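Side-chain contact in cytokinin riboside 5'-monophosphate phosphoribohydrolase (PDB 5ZBL), which belongs to the SLOG clan and folds as a Rossmann-like alpha/beta protein with a parallel sheet flanked by helices: residues E89-P94 with K100-E105. Sequence-based numbering, arbitrary orientation.
Sequences ELEIVP and KRRMAE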
loop_
_atom_site.group_PDB
_atom_site.type_symbol
_atom_site.label_atom_id
_atom_site.label_comp_id
_atom_site.label_asym_id
_atom_site.label_seq_id
_atom_site.Cartn_x
_atom_site.Cartn_y
_atom_site.Cartn_z
ATOM N N GLU A 89 -18.341 -18.303 -5.466
ATOM C CA GLU A 89 -18.794 -17.748 -4.200
ATOM C C GLU A 89 -18.387 -16.269 -4.086
ATOM O O GLU A 89 -17.308 -15.883 -4.516
ATOM C CB GLU A 89 -18.137 -18.523 -3.071
ATOM C CG GLU A 89 -18.869 -18.530 -1.749
ATOM C CD GLU A 89 -18.220 -19.534 -0.789
ATOM O OE1 GLU A 89 -18.294 -20.768 -1.054
ATOM O OE2 GLU A 89 -17.594 -19.091 0.202
ATOM N N LEU A 90 -19.242 -15.475 -3.458
ATOM C CA LEU A 90 -18.942 -14.128 -3.104
ATOM C C LEU A 90 -19.115 -14.013 -1.593
ATOM O O LEU A 90 -20.210 -14.112 -1.101
ATOM C CB LEU A 90 -19.838 -13.146 -3.881
ATOM C CG LEU A 90 -19.711 -11.636 -3.536
ATOM C CD1 LEU A 90 -18.247 -11.211 -3.554
ATOM C CD2 LEU A 90 -20.545 -10.766 -4.476
ATOM N N GLU A 91 -18.011 -13.825 -0.872
ATOM C CA GLU A 91 -18.048 -13.602 0.579
ATOM C C GLU A 91 -18.151 -12.094 0.886
ATOM O O GLU A 91 -17.259 -11.336 0.490
ATOM C CB GLU A 91 -16.800 -14.165 1.245
ATOM C CG GLU A 91 -16.551 -15.601 0.854
ATOM C CD GLU A 91 -15.566 -16.331 1.757
ATOM O OE1 GLU A 91 -15.128 -15.774 2.782
ATOM O OE2 GLU A 91 -15.226 -17.497 1.439
ATOM N N ILE A 92 -19.225 -11.703 1.575
ATOM C CA ILE A 92 -19.435 -10.351 2.128
ATOM C C ILE A 92 -19.017 -10.287 3.590
ATOM O O ILE A 92 -19.567 -11.016 4.445
ATOM C CB ILE A 92 -20.899 -9.909 2.001
ATOM C CG1 ILE A 92 -21.363 -10.098 0.550
ATOM C CG2 ILE A 92 -21.075 -8.427 2.352
ATOM C CD1 ILE A 92 -22.840 -9.825 0.385
ATOM N N VAL A 93 -18.050 -9.421 3.888
ATOM C CA VAL A 93 -17.508 -9.303 5.275
ATOM C C VAL A 93 -17.733 -7.882 5.770
ATOM O O VAL A 93 -18.071 -7.023 4.959
ATOM C CB VAL A 93 -16.043 -9.785 5.393
ATOM C CG1 VAL A 93 -15.979 -11.247 4.978
ATOM C CG2 VAL A 93 -15.088 -8.961 4.532
ATOM N N PRO A 94 -17.669 -7.651 7.099
ATOM C CA PRO A 94 -18.105 -6.365 7.647
ATOM C C PRO A 94 -17.293 -5.156 7.209
ATOM O O PRO A 94 -17.864 -4.116 7.058
ATOM C CB PRO A 94 -17.923 -6.550 9.154
ATOM C CG PRO A 94 -18.081 -7.991 9.365
ATOM C CD PRO A 94 -17.398 -8.597 8.187
ATOM N N LYS A 100 -9.231 -8.047 3.538
ATOM C CA LYS A 100 -7.833 -8.314 3.195
ATOM C C LYS A 100 -7.279 -9.491 3.965
ATOM O O LYS A 100 -6.556 -10.320 3.398
ATOM C CB LYS A 100 -6.946 -7.144 3.526
ATOM C CG LYS A 100 -7.288 -5.854 2.861
ATOM C CD LYS A 100 -6.183 -4.874 3.214
ATOM C CE LYS A 100 -6.613 -3.440 3.225
ATOM N NZ LYS A 100 -5.414 -2.639 3.613
ATOM N N ARG A 101 -7.614 -9.587 5.239
ATOM C CA ARG A 101 -7.260 -10.800 5.967
ATOM C C ARG A 101 -7.806 -12.087 5.275
ATOM O O ARG A 101 -7.073 -13.069 5.122
ATOM C CB ARG A 101 -7.723 -10.696 7.400
ATOM C CG ARG A 101 -7.202 -11.790 8.316
ATOM C CD ARG A 101 -8.072 -11.902 9.568
ATOM N NE ARG A 101 -7.777 -10.864 10.557
ATOM C CZ ARG A 101 -6.747 -10.878 11.397
ATOM N NH1 ARG A 101 -5.867 -11.871 11.388
ATOM N NH2 ARG A 101 -6.587 -9.872 12.256
ATOM N N ARG A 102 -9.064 -12.065 4.828
ATOM C CA ARG A 102 -9.674 -13.234 4.225
ATOM C C ARG A 102 -9.084 -13.638 2.870
ATOM O O ARG A 102 -8.891 -14.850 2.592
ATOM C CB ARG A 102 -11.196 -13.099 4.095
ATOM C CG ARG A 102 -11.965 -13.745 5.223
ATOM C CD ARG A 102 -11.732 -15.259 5.329
ATOM N NE ARG A 102 -12.738 -16.036 4.636
ATOM C CZ ARG A 102 -12.834 -17.360 4.704
ATOM N NH1 ARG A 102 -13.807 -17.973 4.040
ATOM N NH2 ARG A 102 -11.972 -18.083 5.422
ATOM N N MET A 103 -8.825 -12.629 2.046
ATOM C CA MET A 103 -8.104 -12.811 0.789
ATOM C C MET A 103 -6.738 -13.465 1.022
ATOM O O MET A 103 -6.366 -14.397 0.313
ATOM C CB MET A 103 -7.971 -11.481 0.063
ATOM C CG MET A 103 -9.312 -10.970 -0.417
ATOM S SD MET A 103 -9.193 -9.761 -1.734
ATOM C CE MET A 103 -8.608 -8.363 -0.801
ATOM N N ALA A 104 -6.028 -13.009 2.039
ATOM C CA ALA A 104 -4.734 -13.625 2.372
ATOM C C ALA A 104 -4.923 -15.056 2.847
ATOM O O ALA A 104 -4.197 -15.960 2.400
ATOM C CB ALA A 104 -3.975 -12.817 3.433
ATOM N N GLU A 105 -5.871 -15.264 3.766
ATOM C CA GLU A 105 -6.078 -16.611 4.333
ATOM C C GLU A 105 -6.457 -17.666 3.300
ATOM O O GLU A 105 -6.018 -18.813 3.419
ATOM C CB GLU A 105 -7.132 -16.608 5.419
ATOM C CG GLU A 105 -6.623 -16.096 6.755
ATOM C CD GLU A 105 -7.732 -15.606 7.692
ATOM O OE1 GLU A 105 -8.932 -15.743 7.356
ATOM O OE2 GLU A 105 -7.398 -15.070 8.779
#
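A surface salt bridge between Glu91 and Arg102 ties the outermost strand, within this chain, of a Rossmann-like parallel sheet to the helix that follows it, a strand-turn-helix unit. The arginine approaches side-on, with NE and NH1 both directed at one carboxylate oxygen. Arg102 NH1 lies 2.9 Å from Glu91 OE1, and Arg102 NE lies 3.0 Å from that same OE1. The NH1 bond is moderately bent (152°) and the NE bond a little more so; both use the syn lone pair of OE1, which sits almost exactly in the guanidinium plane. A weak third bond runs from Arg102 NH1 to Glu91 OE2 at 3.0 Å. This sharing of OE1 departs from the pair in which each nitrogen has its own oxygen. The two flat groups are tilted 32° apart. Beyond CG the glutamate runs extended, whereas Arg102 bends at chi2 and chi3 and presents its NE edge. Such long, charged chains suit a partly exposed surface, where they reach between strand and helix and their charges can meet. Glu89 OE2 lies 3.1 Å from Glu91 OE2, a repulsion that the positive Arg102 probably eases. Strand 89-93 is hydrogen-bonded to strand 69-74 through Gly71 and Ile73; Arg102 also rests on Val72 of that neighbouring strand, while Glu91 touches Leu106 near the end of helix 96-106.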